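Local coordinates for protein acyl-CoA dehydrogenase (Mycobacterium thermoresistibile, PDB 3PFD) that probably catalyses the FAD-dependent oxidation of saturated acyl-CoA thioesters to their 2,3-dehydroacyl-CoA products, at residues F64-V69 against A102-G107; T83-E88 against M311-A316; M133-L138 against T177-M182. All coordinates share one frame; numbering follows the deposited sequence.

Contact 1: F64-V69 against A102-G107; sequences FSAIHV and AVNKLG
S65, A66 and H68 lie against N104 and K105, joining the 64-69 loop to helix 95-114 in the α-helical N-terminal domain of the acyl-CoA dehydrogenase fold. The loop runs between helices 53-61 and 80-91, and residues 66 to 69 make a type I β turn in it. The polar link is one bond from a side chain to a backbone carbonyl. ND2 of N104 donates to S65 O at 2.9 Å, with a nearly straight N-H...O angle of 165°. The acceptor lies close to the amide plane, but ND2 sits well above the plane of the S65 carbonyl. The other end of this amide, OD1, takes the backbone N-H of A134, which holds the amide's orientation. A66 adds a small apolar touch, its CB 4.0 Å from N104 CB.

The ring contact is a CH-pi interaction between H68 and K105. The H68 side chain turns to the helix with CG between its own backbone N and carbonyl carbon (chi1 64°). V69 CG2 lies over the ring face opposite K105, nearer the rim. NE2 of H68 is hydrogen-bonded to T108 OG1, one turn after N104 on helix 95-114. The extended K105 chain carries NZ away to the carbonyl of H254. Over the centre of its imidazole face, K105 CG is 3.5 Å from the H68 centroid and only 7° off the normal.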
loop_
_atom_site.group_PDB
_atom_site.type_symbol
_atom_site.label_atom_id
_atom_site.label_comp_id
_atom_site.label_asym_id
_atom_site.label_seq_id
_atom_site.Cartn_x
_atom_site.Cartn_y
_atom_site.Cartn_z
ATOM N N PHE C 64 -15.066 -29.856 -20.028
ATOM C CA PHE C 64 -14.243 -28.776 -19.470
ATOM C C PHE C 64 -13.649 -29.058 -18.088
ATOM O O PHE C 64 -12.993 -28.193 -17.509
ATOM C CB PHE C 64 -15.015 -27.448 -19.451
ATOM C CG PHE C 64 -14.933 -26.691 -20.741
ATOM C CD1 PHE C 64 -13.722 -26.154 -21.176
ATOM C CD2 PHE C 64 -16.060 -26.515 -21.536
ATOM C CE1 PHE C 64 -13.640 -25.466 -22.377
ATOM C CE2 PHE C 64 -15.983 -25.815 -22.731
ATOM C CZ PHE C 64 -14.765 -25.292 -23.154
ATOM N N SER C 65 -13.821 -30.276 -17.582
ATOM C CA SER C 65 -13.510 -30.532 -16.178
ATOM C C SER C 65 -12.057 -30.888 -15.881
ATOM O O SER C 65 -11.615 -30.766 -14.732
ATOM C CB SER C 65 -14.438 -31.597 -15.613
ATOM O OG SER C 65 -14.056 -32.862 -16.101
ATOM N N ALA C 66 -11.321 -31.356 -16.888
ATOM C CA ALA C 66 -9.920 -31.735 -16.675
ATOM C C ALA C 66 -9.146 -31.725 -17.994
ATOM O O ALA C 66 -8.583 -32.764 -18.407
ATOM C CB ALA C 66 -9.840 -33.131 -15.988
ATOM N N ILE C 67 -9.125 -30.564 -18.656
ATOM C CA ILE C 67 -8.614 -30.484 -20.034
ATOM C C ILE C 67 -7.108 -30.710 -20.172
ATOM O O ILE C 67 -6.619 -30.901 -21.277
ATOM C CB ILE C 67 -9.028 -29.184 -20.760
ATOM C CG1 ILE C 67 -8.281 -27.973 -20.189
ATOM C CG2 ILE C 67 -10.557 -29.012 -20.718
ATOM C CD1 ILE C 67 -8.705 -26.657 -20.795
ATOM N N HIS C 68 -6.399 -30.706 -19.048
ATOM C CA HIS C 68 -4.939 -30.864 -19.023
ATOM C C HIS C 68 -4.488 -32.320 -19.247
ATOM O O HIS C 68 -3.337 -32.561 -19.631
ATOM C CB HIS C 68 -4.393 -30.385 -17.675
ATOM C CG HIS C 68 -4.880 -31.218 -16.529
ATOM N ND1 HIS C 68 -6.150 -31.089 -16.013
ATOM C CD2 HIS C 68 -4.300 -32.247 -15.860
ATOM C CE1 HIS C 68 -6.322 -31.982 -15.051
ATOM N NE2 HIS C 68 -5.213 -32.697 -14.938
ATOM N N VAL C 69 -5.370 -33.286 -18.970
ATOM C CA VAL C 69 -5.002 -34.706 -19.092
ATOM C C VAL C 69 -4.515 -34.973 -20.525
ATOM O O VAL C 69 -5.213 -34.639 -21.484
ATOM C CB VAL C 69 -6.183 -35.666 -18.738
ATOM C CG1 VAL C 69 -5.711 -37.116 -18.798
ATOM C CG2 VAL C 69 -6.751 -35.359 -17.339
ATOM N N ALA C 102 -9.517 -27.091 -11.090
ATOM C CA ALA C 102 -8.229 -26.716 -10.461
ATOM C C ALA C 102 -7.689 -27.871 -9.636
ATOM O O ALA C 102 -6.481 -28.141 -9.655
ATOM C CB ALA C 102 -8.361 -25.461 -9.588
ATOM N N VAL C 103 -8.585 -28.539 -8.905
ATOM C CA VAL C 103 -8.178 -29.717 -8.096
ATOM C C VAL C 103 -8.084 -31.004 -8.899
ATOM O O VAL C 103 -7.255 -31.880 -8.575
ATOM C CB VAL C 103 -8.934 -29.813 -6.735
ATOM C CG1 VAL C 103 -8.505 -31.055 -5.917
ATOM C CG2 VAL C 103 -8.643 -28.542 -5.937
ATOM N N ASN C 104 -8.874 -31.114 -9.977
ATOM C CA ASN C 104 -8.637 -32.200 -10.912
ATOM C C ASN C 104 -7.167 -32.190 -11.378
ATOM O O ASN C 104 -6.536 -33.246 -11.489
ATOM C CB ASN C 104 -9.630 -32.194 -12.094
ATOM C CG ASN C 104 -10.987 -32.811 -11.721
ATOM O OD1 ASN C 104 -11.134 -33.436 -10.662
ATOM N ND2 ASN C 104 -11.980 -32.636 -12.585
ATOM N N LYS C 105 -6.616 -30.990 -11.592
ATOM C CA LYS C 105 -5.233 -30.846 -11.974
ATOM C C LYS C 105 -4.296 -31.118 -10.782
ATOM O O LYS C 105 -3.382 -31.910 -10.899
ATOM C CB LYS C 105 -4.963 -29.468 -12.622
ATOM C CG LYS C 105 -3.768 -29.534 -13.563
ATOM C CD LYS C 105 -3.042 -28.235 -13.805
ATOM C CE LYS C 105 -1.717 -28.596 -14.499
ATOM N NZ LYS C 105 -1.134 -27.459 -15.207
ATOM N N LEU C 106 -4.527 -30.467 -9.643
ATOM C CA LEU C 106 -3.745 -30.717 -8.420
ATOM C C LEU C 106 -3.625 -32.215 -8.074
ATOM O O LEU C 106 -2.522 -32.687 -7.787
ATOM C CB LEU C 106 -4.338 -29.949 -7.221
ATOM C CG LEU C 106 -3.477 -29.841 -5.947
ATOM C CD1 LEU C 106 -2.141 -29.138 -6.243
ATOM C CD2 LEU C 106 -4.213 -29.127 -4.801
ATOM N N GLY C 107 -4.749 -32.948 -8.111
ATOM C CA GLY C 107 -4.791 -34.384 -7.725
ATOM C C GLY C 107 -4.260 -35.367 -8.764
ATOM O O GLY C 107 -4.244 -36.597 -8.527
#

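Contact 2: T83-E88 against M311-A316; sequences TCIVIE and MVYSAA
C84 meets V312 and A316 at the apolar centre, where helices 80-91 and 292-321 pass. SG lies 3.8 Å from A316 CB and 3.9 Å from V312 CG1. These two residues are one turn apart on their helix, and the sulfur touches both. A261 of helix 256-280 adjoins C84 and V312 as well.

Further out, the Y313 ring reaches across to helix 80-91. Its CG is anti to the carbonyl carbon (chi1 -59°), and the phenol ends beside that helix. I85 crosses the ring at about a right angle, with CG1 3.7 Å from Y313 CZ.

At the polar edge, Y313 OH donates to E88 OE1. The modelled length of 2.4 Å is very short, so the exact value is doubtful. E88 arrives by an extended chain, and its carboxylate is turned only 14° from the ring plane. OE2 of E88 forms salt bridges with R27 and R309, and R27 is also hydrogen-bonded to Y313 OH. These arginines would probably stabilise the carboxylate as an anion.

The short helical segments run roughly antiparallel, at 142°, with axes 10.7 Å apart. This is helix packing between the N-terminal and C-terminal α-helical domains of an acyl-CoA dehydrogenase.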
loop_
_atom_site.group_PDB
_atom_site.type_symbol
_atom_site.label_atom_id
_atom_site.label_comp_id
_atom_site.label_asym_id
_atom_site.label_seq_id
_atom_site.Cartn_x
_atom_site.Cartn_y
_atom_site.Cartn_z
ATOM N N THR C 83 -5.760 -24.360 -19.865
ATOM C CA THR C 83 -6.193 -24.813 -18.558
ATOM C C THR C 83 -6.383 -23.641 -17.576
ATOM O O THR C 83 -7.418 -23.608 -16.908
ATOM C CB THR C 83 -5.252 -25.868 -18.001
ATOM O OG1 THR C 83 -5.295 -27.016 -18.859
ATOM C CG2 THR C 83 -5.675 -26.292 -16.609
ATOM N N CYS C 84 -5.444 -22.676 -17.535
ATOM C CA CYS C 84 -5.622 -21.467 -16.704
ATOM C C CYS C 84 -6.871 -20.667 -17.089
ATOM O O CYS C 84 -7.604 -20.177 -16.223
ATOM C CB CYS C 84 -4.385 -20.535 -16.724
ATOM S SG CYS C 84 -2.946 -21.107 -15.833
ATOM N N ILE C 85 -7.099 -20.484 -18.384
ATOM C CA ILE C 85 -8.256 -19.693 -18.834
ATOM C C ILE C 85 -9.582 -20.330 -18.384
ATOM O O ILE C 85 -10.514 -19.643 -17.982
ATOM C CB ILE C 85 -8.176 -19.399 -20.373
ATOM C CG1 ILE C 85 -7.046 -18.380 -20.640
ATOM C CG2 ILE C 85 -9.540 -18.905 -20.904
ATOM C CD1 ILE C 85 -6.536 -18.278 -22.112
ATOM N N VAL C 86 -9.643 -21.660 -18.421
ATOM C CA VAL C 86 -10.842 -22.407 -17.981
ATOM C C VAL C 86 -11.075 -22.121 -16.495
ATOM O O VAL C 86 -12.151 -21.627 -16.092
ATOM C CB VAL C 86 -10.731 -23.949 -18.326
ATOM C CG1 VAL C 86 -11.838 -24.820 -17.628
ATOM C CG2 VAL C 86 -10.796 -24.135 -19.817
ATOM N N ILE C 87 -10.038 -22.332 -15.688
ATOM C CA ILE C 87 -10.145 -22.124 -14.245
ATOM C C ILE C 87 -10.542 -20.691 -13.896
ATOM O O ILE C 87 -11.436 -20.477 -13.071
ATOM C CB ILE C 87 -8.856 -22.560 -13.543
ATOM C CG1 ILE C 87 -8.758 -24.088 -13.615
ATOM C CG2 ILE C 87 -8.774 -22.039 -12.093
ATOM C CD1 ILE C 87 -7.352 -24.598 -13.558
ATOM N N GLU C 88 -9.901 -19.736 -14.568
ATOM C CA GLU C 88 -10.178 -18.311 -14.420
ATOM C C GLU C 88 -11.629 -17.963 -14.752
ATOM O O GLU C 88 -12.278 -17.230 -14.006
ATOM C CB GLU C 88 -9.228 -17.517 -15.344
ATOM C CG GLU C 88 -9.458 -15.993 -15.459
ATOM C CD GLU C 88 -8.570 -15.365 -16.557
ATOM O OE1 GLU C 88 -7.444 -15.875 -16.776
ATOM O OE2 GLU C 88 -9.001 -14.397 -17.229
ATOM N N MET C 311 1.097 -12.349 -15.938
ATOM C CA MET C 311 2.114 -13.084 -15.206
ATOM C C MET C 311 1.679 -14.541 -14.921
ATOM O O MET C 311 2.497 -15.456 -14.964
ATOM C CB MET C 311 2.534 -12.358 -13.934
ATOM C CG MET C 311 3.734 -13.045 -13.282
ATOM S SD MET C 311 4.783 -11.967 -12.318
ATOM C CE MET C 311 3.797 -11.702 -10.864
ATOM N N VAL C 312 0.401 -14.752 -14.629
ATOM C CA VAL C 312 -0.149 -16.119 -14.619
ATOM C C VAL C 312 0.066 -16.883 -15.961
ATOM O O VAL C 312 0.595 -18.022 -15.969
ATOM C CB VAL C 312 -1.658 -16.128 -14.199
ATOM C CG1 VAL C 312 -2.317 -17.503 -14.501
ATOM C CG2 VAL C 312 -1.788 -15.757 -12.726
ATOM N N TYR C 313 -0.296 -16.271 -17.090
ATOM C CA TYR C 313 -0.151 -16.983 -18.364
ATOM C C TYR C 313 1.330 -17.284 -18.692
ATOM O O TYR C 313 1.660 -18.338 -19.208
ATOM C CB TYR C 313 -0.846 -16.276 -19.538
ATOM C CG TYR C 313 -2.334 -16.058 -19.379
ATOM C CD1 TYR C 313 -3.084 -16.789 -18.436
ATOM C CD2 TYR C 313 -3.011 -15.152 -20.205
ATOM C CE1 TYR C 313 -4.457 -16.569 -18.282
ATOM C CE2 TYR C 313 -4.377 -14.943 -20.066
ATOM C CZ TYR C 313 -5.094 -15.653 -19.107
ATOM O OH TYR C 313 -6.458 -15.433 -18.969
ATOM N N SER C 314 2.200 -16.326 -18.376
ATOM C CA SER C 314 3.622 -16.472 -18.556
ATOM C C SER C 314 4.206 -17.637 -17.723
ATOM O O SER C 314 4.933 -18.498 -18.239
ATOM C CB SER C 314 4.293 -15.151 -18.191
ATOM O OG SER C 314 5.612 -15.159 -18.666
ATOM N N ALA C 315 3.874 -17.660 -16.449
ATOM C CA ALA C 315 4.290 -18.727 -15.573
ATOM C C ALA C 315 3.799 -20.096 -16.076
ATOM O O ALA C 315 4.551 -21.076 -16.049
ATOM C CB ALA C 315 3.774 -18.466 -14.161
ATOM N N ALA C 316 2.546 -20.146 -16.532
ATOM C CA ALA C 316 1.968 -21.371 -17.108
ATOM C C ALA C 316 2.705 -21.808 -18.378
ATOM O O ALA C 316 3.084 -22.973 -18.487
ATOM C CB ALA C 316 0.477 -21.202 -17.390
#

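Contact 3: M133-L138 against T177-M182. With FDA (dihydroflavine-adenine dinucleotide), chain B.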
loop_
_atom_site.group_PDB
_atom_site.type_symbol
_atom_site.label_atom_id
_atom_site.label_comp_id
_atom_site.label_asym_id
_atom_site.label_seq_id
_atom_site.Cartn_x
_atom_site.Cartn_y
_atom_site.Cartn_z
ATOM N N MET C 133 -13.524 -37.361 -10.289
ATOM C CA MET C 133 -12.711 -36.253 -9.803
ATOM C C MET C 133 -11.530 -36.801 -9.008
ATOM O O MET C 133 -11.596 -37.900 -8.455
ATOM C CB MET C 133 -13.530 -35.282 -8.940
ATOM C CG MET C 133 -14.865 -34.863 -9.544
ATOM S SD MET C 133 -15.728 -33.642 -8.530
ATOM C CE MET C 133 -14.708 -33.586 -7.048
ATOM N N ALA C 134 -10.452 -36.031 -8.967
ATOM C CA ALA C 134 -9.268 -36.377 -8.180
ATOM C C ALA C 134 -9.026 -35.307 -7.099
ATOM O O ALA C 134 -9.290 -34.145 -7.337
ATOM C CB ALA C 134 -8.042 -36.497 -9.082
ATOM N N SER C 135 -8.534 -35.725 -5.933
ATOM C CA SER C 135 -8.073 -34.816 -4.879
ATOM C C SER C 135 -6.573 -35.011 -4.586
ATOM O O SER C 135 -5.961 -36.011 -4.991
ATOM C CB SER C 135 -8.896 -35.023 -3.599
ATOM O OG SER C 135 -10.261 -34.658 -3.810
ATOM N N TYR C 136 -6.008 -34.060 -3.859
ATOM C CA TYR C 136 -4.596 -34.042 -3.498
ATOM C C TYR C 136 -4.514 -34.014 -1.974
ATOM O O TYR C 136 -4.915 -33.046 -1.348
ATOM C CB TYR C 136 -3.953 -32.790 -4.109
ATOM C CG TYR C 136 -2.470 -32.597 -3.854
ATOM C CD1 TYR C 136 -1.519 -33.393 -4.498
ATOM C CD2 TYR C 136 -2.013 -31.577 -3.020
ATOM C CE1 TYR C 136 -0.150 -33.196 -4.291
ATOM C CE2 TYR C 136 -0.644 -31.377 -2.800
ATOM C CZ TYR C 136 0.273 -32.193 -3.441
ATOM O OH TYR C 136 1.624 -32.000 -3.227
ATOM N N ALA C 137 -4.001 -35.088 -1.384
ATOM C CA ALA C 137 -3.983 -35.240 0.063
ATOM C C ALA C 137 -2.562 -35.177 0.650
ATOM O O ALA C 137 -1.844 -36.193 0.731
ATOM C CB ALA C 137 -4.701 -36.541 0.447
ATOM N N LEU C 138 -2.159 -33.974 1.062
ATOM C CA LEU C 138 -0.813 -33.749 1.568
ATOM C C LEU C 138 -0.831 -33.289 3.030
ATOM O O LEU C 138 -0.143 -33.878 3.876
ATOM C CB LEU C 138 -0.070 -32.715 0.699
ATOM C CG LEU C 138 1.325 -32.268 1.183
ATOM C CD1 LEU C 138 2.381 -33.261 0.760
ATOM C CD2 LEU C 138 1.676 -30.878 0.628
ATOM N N THR C 177 -12.972 -39.610 -6.489
ATOM C CA THR C 177 -12.787 -41.040 -6.683
ATOM C C THR C 177 -11.326 -41.429 -6.409
ATOM O O THR C 177 -11.066 -42.450 -5.756
ATOM C CB THR C 177 -13.202 -41.441 -8.121
ATOM O OG1 THR C 177 -14.607 -41.193 -8.308
ATOM C CG2 THR C 177 -12.925 -42.918 -8.401
ATOM N N TRP C 178 -10.390 -40.591 -6.880
ATOM C CA TRP C 178 -8.956 -40.851 -6.781
ATOM C C TRP C 178 -8.270 -39.780 -5.953
ATOM O O TRP C 178 -8.589 -38.596 -6.062
ATOM C CB TRP C 178 -8.323 -40.869 -8.162
ATOM C CG TRP C 178 -8.549 -42.146 -8.948
ATOM C CD1 TRP C 178 -9.336 -42.305 -10.054
ATOM C CD2 TRP C 178 -7.940 -43.413 -8.701
ATOM N NE1 TRP C 178 -9.249 -43.604 -10.513
ATOM C CE2 TRP C 178 -8.404 -44.304 -9.695
ATOM C CE3 TRP C 178 -7.053 -43.887 -7.726
ATOM C CZ2 TRP C 178 -8.019 -45.657 -9.735
ATOM C CZ3 TRP C 178 -6.669 -45.228 -7.767
ATOM C CH2 TRP C 178 -7.147 -46.093 -8.772
ATOM N N TYR C 179 -7.316 -40.208 -5.138
ATOM C CA TYR C 179 -6.648 -39.325 -4.189
ATOM C C TYR C 179 -5.162 -39.585 -4.292
ATOM O O TYR C 179 -4.727 -40.723 -4.149
ATOM C CB TYR C 179 -7.091 -39.613 -2.749
ATOM C CG TYR C 179 -8.529 -39.238 -2.386
ATOM C CD1 TYR C 179 -9.609 -40.012 -2.816
ATOM C CD2 TYR C 179 -8.801 -38.131 -1.572
ATOM C CE1 TYR C 179 -10.929 -39.685 -2.483
ATOM C CE2 TYR C 179 -10.138 -37.794 -1.226
ATOM C CZ TYR C 179 -11.186 -38.583 -1.675
ATOM O OH TYR C 179 -12.493 -38.275 -1.337
ATOM N N THR C 180 -4.390 -38.524 -4.517
ATOM C CA THR C 180 -2.934 -38.594 -4.429
ATOM C C THR C 180 -2.554 -38.330 -2.973
ATOM O O THR C 180 -2.679 -37.201 -2.482
ATOM C CB THR C 180 -2.289 -37.568 -5.382
ATOM O OG1 THR C 180 -2.716 -37.841 -6.719
ATOM C CG2 THR C 180 -0.761 -37.577 -5.316
ATOM N N VAL C 181 -2.118 -39.377 -2.280
ATOM C CA VAL C 181 -1.788 -39.273 -0.855
ATOM C C VAL C 181 -0.278 -39.386 -0.627
ATOM O O VAL C 181 0.381 -40.295 -1.168
ATOM C CB VAL C 181 -2.520 -40.367 -0.026
ATOM C CG1 VAL C 181 -2.270 -40.169 1.464
ATOM C CG2 VAL C 181 -4.024 -40.385 -0.318
ATOM N N MET C 182 0.288 -38.463 0.156
ATOM C CA MET C 182 1.681 -38.645 0.583
ATOM C C MET C 182 1.731 -39.202 1.977
ATOM O O MET C 182 0.956 -38.797 2.843
ATOM C CB MET C 182 2.538 -37.376 0.554
ATOM C CG MET C 182 2.136 -36.272 -0.350
ATOM S SD MET C 182 2.075 -36.641 -2.101
ATOM C CE MET C 182 0.355 -36.338 -2.362
HETATM P PA FDA B . 0.659 -22.779 9.048
HETATM O O1A FDA B . 1.739 -23.469 8.260
HETATM O O2A FDA B . 0.472 -23.069 10.517
HETATM O O5B FDA B . 0.884 -21.194 8.859
HETATM C C5B FDA B . 0.446 -20.223 9.815
HETATM C C4B FDA B . 1.059 -18.861 9.458
HETATM O O4B FDA B . 2.481 -18.894 9.622
HETATM C C3B FDA B . 0.814 -18.490 7.994
HETATM O O3B FDA B . 0.679 -17.064 7.922
HETATM C C2B FDA B . 2.106 -18.902 7.307
HETATM O O2B FDA B . 2.364 -18.155 6.114
HETATM C C1B FDA B . 3.118 -18.592 8.386
HETATM N N9A FDA B . 4.386 -19.329 8.208
HETATM C C8A FDA B . 4.571 -20.653 8.359
HETATM N N7A FDA B . 5.873 -20.951 8.124
HETATM C C5A FDA B . 6.514 -19.796 7.816
HETATM C C6A FDA B . 7.842 -19.490 7.477
HETATM N N6A FDA B . 8.784 -20.482 7.400
HETATM N N1A FDA B . 8.174 -18.195 7.224
HETATM C C2A FDA B . 7.225 -17.235 7.293
HETATM N N3A FDA B . 5.938 -17.490 7.621
HETATM C C4A FDA B . 5.559 -18.769 7.876
HETATM N N1 FDA B . -3.957 -29.191 1.591
HETATM C C2 FDA B . -4.023 -30.399 0.952
HETATM O O2 FDA B . -3.202 -31.322 1.206
HETATM N N3 FDA B . -4.987 -30.622 0.033
HETATM C C4 FDA B . -5.891 -29.662 -0.269
HETATM O O4 FDA B . -6.759 -29.941 -1.114
HETATM C C4X FDA B . -5.837 -28.399 0.354
HETATM N N5 FDA B . -6.794 -27.471 0.155
HETATM C C5X FDA B . -7.062 -26.549 1.096
HETATM C C6 FDA B . -8.318 -25.930 1.170
HETATM C C7 FDA B . -8.599 -25.029 2.213
HETATM C C7M FDA B . -9.951 -24.352 2.290
HETATM C C8 FDA B . -7.625 -24.716 3.151
HETATM C C8M FDA B . -7.891 -23.735 4.279
HETATM C C9 FDA B . -6.384 -25.318 3.070
HETATM C C9A FDA B . -6.102 -26.242 2.058
HETATM N N10 FDA B . -4.933 -27.029 2.130
HETATM C C10 FDA B . -4.845 -28.182 1.303
HETATM C "C1'" FDA B . -3.960 -26.805 3.200
HETATM C "C2'" FDA B . -3.085 -25.572 2.932
HETATM O "O2'" FDA B . -2.116 -25.780 1.880
HETATM C "C3'" FDA B . -2.456 -25.161 4.246
HETATM O "O3'" FDA B . -3.470 -24.489 5.035
HETATM C "C4'" FDA B . -1.242 -24.234 4.048
HETATM O "O4'" FDA B . -0.143 -24.965 3.498
HETATM C "C5'" FDA B . -0.789 -23.592 5.352
HETATM O "O5'" FDA B . -0.698 -24.594 6.374
HETATM P P FDA B . -1.424 -24.328 7.786
HETATM O O1P FDA B . -2.879 -24.044 7.506
HETATM O O2P FDA B . -1.047 -25.440 8.737
HETATM O O3P FDA B . -0.779 -22.937 8.281
HETATM O O HOH W 1 -15.486 -38.562 -8.329
#
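A137 lies opposite V181 in the tightly packed part of two parallel strands, 134-137 and 178-184, and its N donates to T180 O at 2.7 Å. S135 is held on both of its backbone polar atoms: its N donates to W178 O, and its O accepts from T180 N. M182 N donates to A137 O. S135, A137, Y179 and V181 share one face of the sheet. There S135 CB packs 3.7 Å from Y179 CD2, and A137 CB meets V181 CG2. Y136 starts out on the other face, with A134, W178 and T180. Its CG is anti to the backbone N (chi1 -179°), and its ring comes back toward 177-182. M182, bent at chi2 and chi3, crosses it at about a right angle and sets CE 3.7 Å from CE1 of Y136. M182 CG is modelled very close to L138 CD1, a doubtful detail.

The pair belongs to the β-sheet middle domain of the acyl-CoA dehydrogenase fold, with 134-137 at the edge of its sheet within the chain. This edge grips the reduced flavin. Flavin N3 donates to Y136 O at 2.8 Å, almost straight at 173°. L138 N donates to flavin O2 at 2.9 Å, so two backbone groups hold the pyrimidine ring. R281 of the third subunit binds the same cofactor.

Near M133 and T177 the pairing is looser. M133 O accepts a bond of 2.9 Å from T177 N and a weak one of 3.3 Å from W178 N. A water links M133 N to T177 OG1, and T177 is partly exposed.

How the contacts relate
All three contacts are largely buried, but their chemistry differs. Contact 1 joins a loop to a helix through a side-chain amide and a CH-pi contact. Contact 2 packs two helices, apolar inside and charged at its edge. Contact 3 is mainly backbone pairing between strands, and it alone of the three touches the flavin. Contacts 1 and 2 meet where I67 of the loop packs on T83 and V86 of helix 80-91, the helix that precedes 95-114 in the chain. Contacts 1 and 3 meet at the boundary of the helical and β domains, where G107 O accepts a hydrogen bond from T180 OG1. Contacts 2 and 3 lie on opposite sides of the chain's centre, with nearest atoms about 12 Å apart.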